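Side-chain contacts in thioredoxin-like protein (Bacteroides caccae ATCC 43185, PDB 4YOD), which is of undetermined function but joins a helical domain to a thioredoxin-fold domain and is probably an oxidoreductase: residues A[63-68]-A[109-114]; A[70-75]-A[113-118]; A[99-104]-A[135-140]; A[81-86]-A[91-96]. All coordinates share one frame; numbering follows the deposited sequence. Where two conformers were deposited one is given.

How the contacts relate
All four contacts lie in the helical N-terminal part of the chain, ahead of the thioredoxin-like part, to which Glu114 is tied by a salt bridge with Lys272. Contacts 1 and 2 are neighbours, with centres about 9 Å apart, and share Asn113 and Glu114 at the start of helix 114-125. Contact 4, about 17 Å between centres from either, uses helices 72-85 and 90-105 and is nested along the chain inside the loops that both of them close. Contact 3 reuses helix 90-105, about 12 Å between centres from contact 4, and reaches helix 132-146 through a long salt bridge. Together they connect helices 53-66 to 132-146, both between neighbours (contact 4) and across them.

Contact 1 (A[63-68]-A[109-114]); sequences YCDILN and SPMRNE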
loop_
_atom_site.group_PDB
_atom_site.type_symbol
_atom_site.label_atom_id
_atom_site.label_comp_id
_atom_site.label_asym_id
_atom_site.label_seq_id
_atom_site.Cartn_x
_atom_site.Cartn_y
_atom_site.Cartn_z
ATOM N N TYR A 63 9.692 -10.888 -10.769
ATOM C CA TYR A 63 10.610 -9.967 -10.090
ATOM C C TYR A 63 9.960 -9.393 -8.827
ATOM O O TYR A 63 10.576 -9.419 -7.763
ATOM C CB TYR A 63 11.004 -8.821 -11.036
ATOM C CG TYR A 63 11.990 -7.825 -10.462
ATOM C CD1 TYR A 63 13.283 -8.218 -10.102
ATOM C CD2 TYR A 63 11.679 -6.468 -10.394
ATOM C CE1 TYR A 63 14.202 -7.297 -9.596
ATOM C CE2 TYR A 63 12.623 -5.526 -9.979
ATOM C CZ TYR A 63 13.882 -5.946 -9.579
ATOM O OH TYR A 63 14.797 -5.009 -9.149
ATOM N N CYS A 64 8.707 -8.903 -8.927
ATOM C CA CYS A 64 8.006 -8.355 -7.754
ATOM C C CYS A 64 7.896 -9.420 -6.633
ATOM O O CYS A 64 7.988 -9.060 -5.460
ATOM C CB CYS A 64 6.636 -7.803 -8.140
ATOM S SG CYS A 64 6.700 -6.411 -9.303
ATOM N N ASP A 65 7.736 -10.712 -6.995
ATOM C CA ASP A 65 7.638 -11.815 -6.034
ATOM C C ASP A 65 8.967 -12.056 -5.278
ATOM O O ASP A 65 8.955 -12.216 -4.053
ATOM C CB ASP A 65 7.194 -13.115 -6.739
ATOM C CG ASP A 65 5.689 -13.323 -6.827
ATOM O OD1 ASP A 65 4.966 -12.841 -5.921
ATOM O OD2 ASP A 65 5.237 -14.022 -7.766
ATOM N N ILE A 66 10.112 -12.092 -6.003
ATOM C CA ILE A 66 11.421 -12.355 -5.369
ATOM C C ILE A 66 11.895 -11.166 -4.504
ATOM O O ILE A 66 12.684 -11.375 -3.582
ATOM C CB ILE A 66 12.523 -12.828 -6.350
ATOM C CG1 ILE A 66 12.873 -11.764 -7.406
ATOM C CG2 ILE A 66 12.147 -14.177 -6.984
ATOM C CD1 ILE A 66 14.260 -11.817 -7.892
ATOM N N LEU A 67 11.360 -9.944 -4.744
ATOM C CA LEU A 67 11.672 -8.756 -3.941
ATOM C C LEU A 67 11.199 -8.899 -2.489
ATOM O O LEU A 67 11.738 -8.238 -1.596
ATOM C CB LEU A 67 11.058 -7.495 -4.557
ATOM C CG LEU A 67 11.676 -7.001 -5.865
ATOM C CD1 LEU A 67 10.839 -5.889 -6.447
ATOM C CD2 LEU A 67 13.140 -6.594 -5.692
ATOM N N ASN A 68 10.233 -9.790 -2.242
ATOM C CA ASN A 68 9.735 -10.050 -0.885
ATOM C C ASN A 68 10.700 -10.891 -0.037
ATOM O O ASN A 68 10.506 -10.975 1.178
ATOM C CB ASN A 68 8.388 -10.785 -0.950
ATOM C CG ASN A 68 7.243 -9.939 -1.435
ATOM O OD1 ASN A 68 6.896 -8.927 -0.838
ATOM N ND2 ASN A 68 6.591 -10.375 -2.492
ATOM N N SER A 109 -4.713 -4.788 -7.362
ATOM C CA SER A 109 -3.625 -5.754 -7.476
ATOM C C SER A 109 -3.358 -6.487 -6.144
ATOM O O SER A 109 -3.105 -5.828 -5.142
ATOM C CB SER A 109 -2.341 -5.083 -7.964
ATOM O OG SER A 109 -1.270 -6.017 -7.914
ATOM N N PRO A 110 -3.319 -7.839 -6.114
ATOM C CA PRO A 110 -2.987 -8.533 -4.854
ATOM C C PRO A 110 -1.493 -8.425 -4.501
ATOM O O PRO A 110 -1.086 -8.836 -3.416
ATOM C CB PRO A 110 -3.379 -9.997 -5.128
ATOM C CG PRO A 110 -4.044 -10.006 -6.469
ATOM C CD PRO A 110 -3.567 -8.806 -7.201
HETATM N N MSE A 111 -0.679 -7.881 -5.427
HETATM C CA MSE A 111 0.767 -7.695 -5.256
HETATM C C MSE A 111 1.122 -6.259 -4.841
HETATM O O MSE A 111 2.308 -5.927 -4.732
HETATM C CB MSE A 111 1.482 -8.016 -6.565
HETATM C CG MSE A 111 1.268 -9.420 -7.046
HETATM SE SE MSE A 111 2.452 -9.592 -8.508
HETATM C CE MSE A 111 4.033 -10.153 -7.565
ATOM N N ARG A 112 0.105 -5.409 -4.646
ATOM C CA ARG A 112 0.264 -4.009 -4.255
ATOM C C ARG A 112 1.186 -3.868 -3.028
ATOM O O ARG A 112 1.051 -4.618 -2.053
ATOM C CB ARG A 112 -1.103 -3.341 -3.999
ATOM C CG ARG A 112 -1.887 -3.873 -2.790
ATOM C CD ARG A 112 -3.352 -3.460 -2.802
ATOM N NE ARG A 112 -4.087 -4.066 -1.685
ATOM C CZ ARG A 112 -4.729 -5.230 -1.742
ATOM N NH1 ARG A 112 -4.746 -5.932 -2.869
ATOM N NH2 ARG A 112 -5.354 -5.705 -0.672
ATOM N N ASN A 113 2.157 -2.940 -3.113
ATOM C CA ASN A 113 3.121 -2.682 -2.048
ATOM C C ASN A 113 3.698 -1.305 -2.258
ATOM O O ASN A 113 4.518 -1.082 -3.150
ATOM C CB ASN A 113 4.225 -3.758 -1.994
ATOM C CG ASN A 113 5.149 -3.658 -0.802
ATOM O OD1 ASN A 113 5.355 -2.600 -0.206
ATOM N ND2 ASN A 113 5.746 -4.768 -0.441
ATOM N N GLU A 114 3.283 -0.381 -1.420
ATOM C CA GLU A 114 3.693 1.008 -1.522
ATOM C C GLU A 114 5.178 1.185 -1.241
ATOM O O GLU A 114 5.791 2.063 -1.843
ATOM C CB GLU A 114 2.863 1.856 -0.589
ATOM C CG GLU A 114 3.104 3.333 -0.730
ATOM C CD GLU A 114 2.271 4.124 0.251
ATOM O OE1 GLU A 114 1.073 4.328 -0.052
ATOM O OE2 GLU A 114 2.801 4.519 1.321
HETATM O O HOH W 1 5.034 -7.156 -1.773
#
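The carboxamides of Asn68 and Asn113 confront each other without bonding directly, their closest atoms, Asn68 OD1 and Asn113 ND2, being 4.3 Å apart. One water links the two amides: it donates to Asn68 OD1 at 2.7 Å and accepts from Asn113 ND2 at 2.8 Å. On the loop side a second flat group, the guanidinium of Arg112, turns back on its own turn and has the carbonyl of Ser109 at its edge. Its NH1 reaches Ser109 O at 2.8 Å from above the carbonyl plane, while Arg112 N comes to the same oxygen from the opposite face. Ser109 OG accepts from Met111 N, forming an ST turn, and is also hydrogen-bonded to Tyr103 O of helix 90-105. Met111, modelled as selenomethionine, carries the apolar part. The chain turns about the CG–SE bond (chi3 88°) and brings Met111 CE to within 3.6 Å of Cys64 CB. In the conformer given, Asp65 crosses Met111 at about a right angle and puts OD1 near the same methyl, but Asp65 was deposited in two conformers and this approach is doubtful. The joint between helix 53-66 and the loop after helix 90-105 therefore combines one greasy methyl contact with a polar seam in which water makes up for amides too distant to pair.

Contact 2 (A[70-75]-A[113-118]); sequences VPLKTA and NEEFYI
Leu72 reaches over from the first turn of helix 72-85 to the first turn of helix 114-125. From CB the chain runs with CG anti to the backbone N (chi1 180°), which carries the branched end across to Glu115 and Phe116. One methyl, CD1, arrives at the edge of the Phe116 ring, near its plane and 3.7 Å from CE1; it also lies 3.9 Å from Glu115 CB. The other methyl, CD2, lies beside the aliphatic part of the glutamate, 4.0 Å from Glu115 CG. Both methyls face Glu115 CB from one side, and the two side chains cross at about a right angle. One turn further along, Ala75 CB approaches Phe116 CE1 obliquely at 4.0 Å. A face of the same ring is taken by Asn113, whose ND2 stands 3.4 Å above the plane over the centre, while Asn113 OD1 accepts weak N-cap bonds from Glu115 N and Phe116 N. Leu67, and Leu104 of helix 90-105, also pack on Phe116. The chemistry across the two helix starts is apolar: Glu115 lends its methylene groups to Leu72, while its carboxylate is held by a salt bridge to Arg149, so a charged residue can serve in a hydrophobic joint.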
loop_
_atom_site.group_PDB
_atom_site.type_symbol
_atom_site.label_atom_id
_atom_site.label_comp_id
_atom_site.label_asym_id
_atom_site.label_seq_id
_atom_site.Cartn_x
_atom_site.Cartn_y
_atom_site.Cartn_z
ATOM N N VAL A 70 14.051 -10.551 0.371
ATOM C CA VAL A 70 15.276 -9.843 0.743
ATOM C C VAL A 70 14.938 -8.698 1.709
ATOM O O VAL A 70 13.778 -8.283 1.726
ATOM C CB VAL A 70 16.045 -9.309 -0.505
ATOM C CG1 VAL A 70 16.538 -10.445 -1.387
ATOM C CG2 VAL A 70 15.218 -8.298 -1.316
ATOM N N PRO A 71 15.910 -8.112 2.462
ATOM C CA PRO A 71 15.576 -6.934 3.286
ATOM C C PRO A 71 14.954 -5.837 2.428
ATOM O O PRO A 71 15.292 -5.711 1.247
ATOM C CB PRO A 71 16.935 -6.499 3.847
ATOM C CG PRO A 71 17.758 -7.766 3.863
ATOM C CD PRO A 71 17.341 -8.483 2.612
ATOM N N LEU A 72 14.013 -5.071 2.991
ATOM C CA LEU A 72 13.328 -4.014 2.243
ATOM C C LEU A 72 14.304 -3.024 1.595
ATOM O O LEU A 72 14.080 -2.634 0.448
ATOM C CB LEU A 72 12.336 -3.265 3.152
ATOM C CG LEU A 72 11.527 -2.115 2.525
ATOM C CD1 LEU A 72 10.799 -2.541 1.204
ATOM C CD2 LEU A 72 10.548 -1.535 3.538
ATOM N N LYS A 73 15.379 -2.622 2.307
ATOM C CA LYS A 73 16.343 -1.659 1.749
ATOM C C LYS A 73 17.045 -2.220 0.509
ATOM O O LYS A 73 17.270 -1.470 -0.430
ATOM C CB LYS A 73 17.376 -1.218 2.785
ATOM C CG LYS A 73 16.819 -0.206 3.791
ATOM C CD LYS A 73 17.821 0.081 4.902
ATOM C CE LYS A 73 17.261 0.992 5.964
ATOM N NZ LYS A 73 18.229 1.183 7.078
ATOM N N THR A 74 17.324 -3.533 0.477
ATOM C CA THR A 74 17.944 -4.226 -0.659
ATOM C C THR A 74 16.975 -4.236 -1.841
ATOM O O THR A 74 17.376 -3.945 -2.972
ATOM C CB THR A 74 18.353 -5.643 -0.235
ATOM O OG1 THR A 74 19.233 -5.531 0.883
ATOM C CG2 THR A 74 19.029 -6.435 -1.362
ATOM N N ALA A 75 15.696 -4.542 -1.573
ATOM C CA ALA A 75 14.654 -4.525 -2.593
ATOM C C ALA A 75 14.492 -3.100 -3.168
ATOM O O ALA A 75 14.518 -2.935 -4.385
ATOM C CB ALA A 75 13.343 -5.026 -2.000
ATOM N N ASN A 113 2.157 -2.940 -3.113
ATOM C CA ASN A 113 3.121 -2.682 -2.048
ATOM C C ASN A 113 3.698 -1.305 -2.258
ATOM O O ASN A 113 4.518 -1.082 -3.150
ATOM C CB ASN A 113 4.225 -3.758 -1.994
ATOM C CG ASN A 113 5.149 -3.658 -0.802
ATOM O OD1 ASN A 113 5.355 -2.600 -0.206
ATOM N ND2 ASN A 113 5.746 -4.768 -0.441
ATOM N N GLU A 114 3.283 -0.381 -1.420
ATOM C CA GLU A 114 3.693 1.008 -1.522
ATOM C C GLU A 114 5.178 1.185 -1.241
ATOM O O GLU A 114 5.791 2.063 -1.843
ATOM C CB GLU A 114 2.863 1.856 -0.589
ATOM C CG GLU A 114 3.104 3.333 -0.730
ATOM C CD GLU A 114 2.271 4.124 0.251
ATOM O OE1 GLU A 114 1.073 4.328 -0.052
ATOM O OE2 GLU A 114 2.801 4.519 1.321
ATOM N N GLU A 115 5.762 0.351 -0.375
ATOM C CA GLU A 115 7.203 0.428 -0.109
ATOM C C GLU A 115 8.029 -0.018 -1.352
ATOM O O GLU A 115 9.174 0.396 -1.492
ATOM C CB GLU A 115 7.593 -0.372 1.135
ATOM C CG GLU A 115 7.221 0.319 2.456
ATOM C CD GLU A 115 7.739 1.730 2.681
ATOM O OE1 GLU A 115 8.955 1.966 2.487
ATOM O OE2 GLU A 115 6.931 2.596 3.090
ATOM N N PHE A 116 7.441 -0.807 -2.273
ATOM C CA PHE A 116 8.162 -1.144 -3.500
ATOM C C PHE A 116 7.875 -0.093 -4.578
ATOM O O PHE A 116 8.705 0.138 -5.448
ATOM C CB PHE A 116 7.785 -2.550 -4.004
ATOM C CG PHE A 116 8.158 -3.771 -3.184
ATOM C CD1 PHE A 116 9.064 -3.679 -2.129
ATOM C CD2 PHE A 116 7.654 -5.027 -3.511
ATOM C CE1 PHE A 116 9.412 -4.814 -1.385
ATOM C CE2 PHE A 116 8.009 -6.161 -2.764
ATOM C CZ PHE A 116 8.873 -6.038 -1.703
ATOM N N TYR A 117 6.692 0.546 -4.538
ATOM C CA TYR A 117 6.339 1.546 -5.535
ATOM C C TYR A 117 7.048 2.903 -5.301
ATOM O O TYR A 117 7.382 3.575 -6.281
ATOM C CB TYR A 117 4.815 1.725 -5.598
ATOM C CG TYR A 117 4.368 2.517 -6.802
ATOM C CD1 TYR A 117 4.699 2.110 -8.098
ATOM C CD2 TYR A 117 3.607 3.667 -6.656
ATOM C CE1 TYR A 117 4.313 2.855 -9.208
ATOM C CE2 TYR A 117 3.147 4.373 -7.765
ATOM C CZ TYR A 117 3.502 3.965 -9.039
ATOM O OH TYR A 117 3.111 4.748 -10.100
ATOM N N ILE A 118 7.285 3.306 -4.026
ATOM C CA ILE A 118 7.975 4.575 -3.692
ATOM C C ILE A 118 9.350 4.700 -4.442
ATOM O O ILE A 118 9.491 5.720 -5.128
ATOM C CB ILE A 118 8.087 4.778 -2.167
ATOM C CG1 ILE A 118 6.697 5.230 -1.606
ATOM C CG2 ILE A 118 9.193 5.786 -1.784
ATOM C CD1 ILE A 118 6.512 5.008 -0.075
#

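Contact 3 (A[99-104]-A[135-140]); sequences LADKYL and KVRPKA
Asp101 and Arg137 approach at about a right angle, their side chains bridging two helices whose nearest CA atoms, those of Asp101 and Pro138, are 10.1 Å apart. The carboxylate and guanidinium planes are turned 85° against each other. The pair forms a long salt bridge, 4.0 Å from Asp101 OD2 to Arg137 NH2, with the oxygen well out of the guanidinium plane and no N-H aimed at it. The arginine chain leaves helix 132-146 extended and then bends at chi3 (72°), which turns its head toward helix 90-105. The aspartate has another claim on its charge: OD2 also forms a salt bridge with NH1 of Arg141, one turn further along helix 132-146, and this NH1 bonds Tyr117 OH of helix 114-125 as well. Arg137 is therefore a second, more distant partner of Asp101. Its pull is that of opposite charges alone, without the directional grip of a hydrogen bond, and on the exposed side of the bundle solvent would probably weaken it further.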
loop_
_atom_site.group_PDB
_atom_site.type_symbol
_atom_site.label_atom_id
_atom_site.label_comp_id
_atom_site.label_asym_id
_atom_site.label_seq_id
_atom_site.Cartn_x
_atom_site.Cartn_y
_atom_site.Cartn_z
ATOM N N LEU A 99 3.918 -0.995 -15.810
ATOM C CA LEU A 99 3.798 -2.299 -15.141
ATOM C C LEU A 99 3.927 -2.152 -13.615
ATOM O O LEU A 99 3.219 -2.837 -12.884
ATOM C CB LEU A 99 4.853 -3.302 -15.630
ATOM C CG LEU A 99 4.697 -3.880 -17.052
ATOM C CD1 LEU A 99 5.736 -4.931 -17.291
ATOM C CD2 LEU A 99 3.310 -4.495 -17.287
ATOM N N ALA A 100 4.853 -1.275 -13.140
ATOM C CA ALA A 100 5.053 -0.994 -11.704
ATOM C C ALA A 100 3.771 -0.433 -11.090
ATOM O O ALA A 100 3.393 -0.864 -10.015
ATOM C CB ALA A 100 6.204 -0.023 -11.504
ATOM N N ASP A 101 3.057 0.451 -11.804
ATOM C CA ASP A 101 1.767 1.003 -11.356
ATOM C C ASP A 101 0.738 -0.155 -11.276
ATOM O O ASP A 101 0.201 -0.438 -10.196
ATOM C CB ASP A 101 1.313 2.122 -12.332
ATOM C CG ASP A 101 -0.043 2.775 -12.095
ATOM O OD1 ASP A 101 -0.692 2.457 -11.081
ATOM O OD2 ASP A 101 -0.417 3.660 -12.886
ATOM N N LYS A 102 0.535 -0.876 -12.401
ATOM C CA LYS A 102 -0.410 -1.993 -12.506
ATOM C C LYS A 102 -0.278 -3.022 -11.367
ATOM O O LYS A 102 -1.296 -3.477 -10.850
ATOM C CB LYS A 102 -0.235 -2.712 -13.863
ATOM C CG LYS A 102 -1.242 -3.819 -14.135
ATOM C CD LYS A 102 -1.073 -4.371 -15.539
ATOM C CE LYS A 102 -1.994 -5.541 -15.808
ATOM N NZ LYS A 102 -1.844 -6.035 -17.207
ATOM N N TYR A 103 0.948 -3.386 -10.973
ATOM C CA TYR A 103 1.108 -4.428 -9.961
ATOM C C TYR A 103 1.393 -3.919 -8.547
ATOM O O TYR A 103 0.953 -4.557 -7.593
ATOM C CB TYR A 103 2.208 -5.407 -10.394
ATOM C CG TYR A 103 1.734 -6.264 -11.546
ATOM C CD1 TYR A 103 0.882 -7.344 -11.330
ATOM C CD2 TYR A 103 2.066 -5.944 -12.863
ATOM C CE1 TYR A 103 0.381 -8.096 -12.392
ATOM C CE2 TYR A 103 1.593 -6.708 -13.932
ATOM C CZ TYR A 103 0.732 -7.767 -13.689
ATOM O OH TYR A 103 0.239 -8.523 -14.717
ATOM N N LEU A 104 2.136 -2.818 -8.398
ATOM C CA LEU A 104 2.525 -2.358 -7.066
ATOM C C LEU A 104 1.686 -1.217 -6.533
ATOM O O LEU A 104 1.730 -0.993 -5.321
ATOM C CB LEU A 104 4.019 -1.948 -7.029
ATOM C CG LEU A 104 5.043 -2.964 -7.521
ATOM C CD1 LEU A 104 6.392 -2.283 -7.780
ATOM C CD2 LEU A 104 5.167 -4.148 -6.560
ATOM N N LYS A 135 6.096 14.433 -15.192
ATOM C CA LYS A 135 6.546 14.247 -13.802
ATOM C C LYS A 135 5.488 14.710 -12.771
ATOM O O LYS A 135 5.612 14.366 -11.597
ATOM C CB LYS A 135 7.881 14.966 -13.546
ATOM C CG LYS A 135 9.080 14.295 -14.215
ATOM C CD LYS A 135 10.387 14.971 -13.776
ATOM C CE LYS A 135 11.609 14.427 -14.491
ATOM N NZ LYS A 135 12.894 14.813 -13.803
ATOM N N VAL A 136 4.441 15.448 -13.204
ATOM C CA VAL A 136 3.376 15.949 -12.313
ATOM C C VAL A 136 2.701 14.782 -11.538
ATOM O O VAL A 136 2.630 14.843 -10.311
ATOM C CB VAL A 136 2.331 16.830 -13.062
ATOM C CG1 VAL A 136 1.115 17.132 -12.177
ATOM C CG2 VAL A 136 2.968 18.138 -13.543
ATOM N N ARG A 137 2.215 13.746 -12.226
ATOM C CA ARG A 137 1.554 12.643 -11.520
ATOM C C ARG A 137 2.540 11.828 -10.621
ATOM O O ARG A 137 2.189 11.671 -9.462
ATOM C CB ARG A 137 0.748 11.730 -12.447
ATOM C CG ARG A 137 -0.173 10.784 -11.647
ATOM C CD ARG A 137 -1.143 9.999 -12.500
ATOM N NE ARG A 137 -0.480 8.946 -13.269
ATOM C CZ ARG A 137 -1.114 8.091 -14.066
ATOM N NH1 ARG A 137 -2.436 8.142 -14.188
ATOM N NH2 ARG A 137 -0.434 7.173 -14.738
ATOM N N PRO A 138 3.741 11.329 -11.021
ATOM C CA PRO A 138 4.585 10.619 -10.036
ATOM C C PRO A 138 4.970 11.466 -8.817
ATOM O O PRO A 138 5.003 10.921 -7.728
ATOM C CB PRO A 138 5.849 10.242 -10.815
ATOM C CG PRO A 138 5.794 10.993 -12.061
ATOM C CD PRO A 138 4.364 11.302 -12.364
ATOM N N LYS A 139 5.264 12.775 -8.996
ATOM C CA LYS A 139 5.620 13.646 -7.867
ATOM C C LYS A 139 4.452 13.795 -6.891
ATOM O O LYS A 139 4.680 13.805 -5.675
ATOM C CB LYS A 139 6.073 15.020 -8.363
ATOM C CG LYS A 139 7.487 15.018 -8.954
ATOM C CD LYS A 139 7.823 16.363 -9.630
ATOM C CE LYS A 139 8.261 17.425 -8.650
ATOM N NZ LYS A 139 8.327 18.770 -9.290
ATOM N N ALA A 140 3.205 13.908 -7.416
ATOM C CA ALA A 140 1.991 14.009 -6.600
ATOM C C ALA A 140 1.737 12.684 -5.850
ATOM O O ALA A 140 1.422 12.704 -4.654
ATOM C CB ALA A 140 0.790 14.369 -7.474
#

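Contact 4 (A[81-86]-A[91-96]); sequences KTIDRT and KVFAYI
This contact closes an antiparallel helical hairpin: helices 72-85 and 90-105, joined by a short turn, pack side chain to side chain just above the bend, in a region whose sequence family belongs to the TPR clan. Thr86 is the wedge. Its CB faces the second helix, 4.4 Å from Val92 CG1, and its methyl CG2 lies 4.1 Å from Ile96 CG1. The hydroxyl, with OG1 between the backbone N and the carbonyl carbon (chi1 75°), comes instead to Phe93, meeting the ring obliquely with OG1 3.3 Å from CD2. The same Thr86 OG1 donates to Ile83 O at 2.7 Å, in the carbonyl plane and on a lone pair, and Thr86 N is a second donor to that oxygen. An alanine here lacks the hydroxyl and CG2, which would probably leave the Ile83 carbonyl with the backbone N as its remaining donor within the segment and open a gap beside Ile96. Val120 and Ala123 of helix 114-125 also pack on Ile83, so the hairpin is buried from that side. Further up the first helix, Ile83 splits between two partners. CG2 meets Phe93 CE2 at 3.8 Å, the side chains crossing at about a right angle, while Ile83 CD1 meets Ile96 CG2 at 3.9 Å as the two isoleucines slide past each other in opposite directions.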
loop_
_atom_site.group_PDB
_atom_site.type_symbol
_atom_site.label_atom_id
_atom_site.label_comp_id
_atom_site.label_asym_id
_atom_site.label_seq_id
_atom_site.Cartn_x
_atom_site.Cartn_y
_atom_site.Cartn_z
ATOM N N LYS A 81 17.590 0.898 -9.168
ATOM C CA LYS A 81 18.580 0.609 -10.223
ATOM C C LYS A 81 17.926 0.087 -11.509
ATOM O O LYS A 81 18.343 0.489 -12.590
ATOM C CB LYS A 81 19.629 -0.413 -9.760
ATOM C CG LYS A 81 20.693 0.163 -8.851
ATOM C CD LYS A 81 21.668 -0.926 -8.418
ATOM C CE LYS A 81 22.501 -0.515 -7.225
ATOM N NZ LYS A 81 23.477 0.555 -7.566
ATOM N N THR A 82 16.894 -0.778 -11.392
ATOM C CA THR A 82 16.188 -1.363 -12.552
ATOM C C THR A 82 15.485 -0.249 -13.341
ATOM O O THR A 82 15.684 -0.180 -14.551
ATOM C CB THR A 82 15.236 -2.472 -12.097
ATOM O OG1 THR A 82 16.030 -3.497 -11.508
ATOM C CG2 THR A 82 14.402 -3.043 -13.228
ATOM N N ILE A 83 14.709 0.628 -12.668
ATOM C CA ILE A 83 14.026 1.750 -13.338
ATOM C C ILE A 83 15.061 2.679 -14.006
ATOM O O ILE A 83 14.854 3.059 -15.158
ATOM C CB ILE A 83 13.053 2.550 -12.401
ATOM C CG1 ILE A 83 12.034 1.622 -11.668
ATOM C CG2 ILE A 83 12.324 3.665 -13.184
ATOM C CD1 ILE A 83 11.126 0.657 -12.544
ATOM N N ASP A 84 16.177 2.998 -13.314
ATOM C CA ASP A 84 17.241 3.877 -13.845
ATOM C C ASP A 84 17.779 3.341 -15.162
ATOM O O ASP A 84 18.012 4.112 -16.096
ATOM C CB ASP A 84 18.395 4.038 -12.846
ATOM C CG ASP A 84 18.094 4.928 -11.643
ATOM O OD1 ASP A 84 17.022 5.572 -11.629
ATOM O OD2 ASP A 84 18.933 4.972 -10.713
ATOM N N ARG A 85 17.947 2.016 -15.247
ATOM C CA ARG A 85 18.417 1.345 -16.466
ATOM C C ARG A 85 17.476 1.554 -17.649
ATOM O O ARG A 85 17.941 1.551 -18.779
ATOM C CB ARG A 85 18.570 -0.168 -16.227
ATOM C CG ARG A 85 19.883 -0.568 -15.537
ATOM C CD ARG A 85 20.106 -2.080 -15.636
ATOM N NE ARG A 85 20.382 -2.488 -17.022
ATOM C CZ ARG A 85 20.283 -3.729 -17.487
ATOM N NH1 ARG A 85 19.932 -4.722 -16.680
ATOM N NH2 ARG A 85 20.532 -3.987 -18.766
ATOM N N THR A 86 16.157 1.712 -17.404
ATOM C CA THR A 86 15.179 1.831 -18.497
ATOM C C THR A 86 15.198 3.226 -19.153
ATOM O O THR A 86 14.587 3.397 -20.200
ATOM C CB THR A 86 13.769 1.431 -18.045
ATOM O OG1 THR A 86 13.218 2.455 -17.246
ATOM C CG2 THR A 86 13.731 0.094 -17.324
ATOM N N LYS A 91 10.245 4.870 -24.498
ATOM C CA LYS A 91 9.105 3.962 -24.635
ATOM C C LYS A 91 9.204 2.731 -23.677
ATOM O O LYS A 91 8.176 2.259 -23.185
ATOM C CB LYS A 91 8.958 3.510 -26.082
ATOM C CG LYS A 91 8.487 4.632 -27.010
ATOM C CD LYS A 91 8.185 4.129 -28.420
ATOM C CE LYS A 91 7.937 5.271 -29.378
ATOM N NZ LYS A 91 7.855 4.806 -30.789
ATOM N N VAL A 92 10.427 2.240 -23.397
ATOM C CA VAL A 92 10.658 1.128 -22.467
ATOM C C VAL A 92 10.453 1.629 -21.011
ATOM O O VAL A 92 9.821 0.938 -20.206
ATOM C CB VAL A 92 12.039 0.461 -22.683
ATOM C CG1 VAL A 92 12.286 -0.644 -21.657
ATOM C CG2 VAL A 92 12.127 -0.120 -24.092
ATOM N N PHE A 93 10.961 2.836 -20.696
ATOM C CA PHE A 93 10.768 3.463 -19.377
ATOM C C PHE A 93 9.272 3.543 -19.062
ATOM O O PHE A 93 8.845 3.111 -17.977
ATOM C CB PHE A 93 11.418 4.865 -19.362
ATOM C CG PHE A 93 11.254 5.600 -18.043
ATOM C CD1 PHE A 93 10.113 6.352 -17.784
ATOM C CD2 PHE A 93 12.264 5.588 -17.093
ATOM C CE1 PHE A 93 9.963 7.028 -16.566
ATOM C CE2 PHE A 93 12.112 6.269 -15.880
ATOM C CZ PHE A 93 10.972 6.993 -15.635
ATOM N N ALA A 94 8.473 4.033 -20.041
ATOM C CA ALA A 94 7.013 4.195 -19.938
ATOM C C ALA A 94 6.318 2.848 -19.743
ATOM O O ALA A 94 5.406 2.747 -18.923
ATOM C CB ALA A 94 6.476 4.893 -21.194
ATOM N N TYR A 95 6.760 1.811 -20.479
ATOM C CA TYR A 95 6.193 0.463 -20.378
ATOM C C TYR A 95 6.467 -0.169 -18.987
ATOM O O TYR A 95 5.547 -0.702 -18.375
ATOM C CB TYR A 95 6.732 -0.428 -21.519
ATOM C CG TYR A 95 6.349 -1.886 -21.410
ATOM C CD1 TYR A 95 5.122 -2.344 -21.880
ATOM C CD2 TYR A 95 7.209 -2.809 -20.821
ATOM C CE1 TYR A 95 4.750 -3.683 -21.752
ATOM C CE2 TYR A 95 6.851 -4.150 -20.694
ATOM C CZ TYR A 95 5.626 -4.584 -21.171
ATOM O OH TYR A 95 5.276 -5.902 -21.035
ATOM N N ILE A 96 7.726 -0.140 -18.511
ATOM C CA ILE A 96 8.113 -0.761 -17.240
ATOM C C ILE A 96 7.508 0.032 -16.060
ATOM O O ILE A 96 6.995 -0.577 -15.121
ATOM C CB ILE A 96 9.660 -0.890 -17.143
ATOM C CG1 ILE A 96 10.253 -1.766 -18.306
ATOM C CG2 ILE A 96 10.106 -1.387 -15.731
ATOM C CD1 ILE A 96 9.860 -3.284 -18.335
#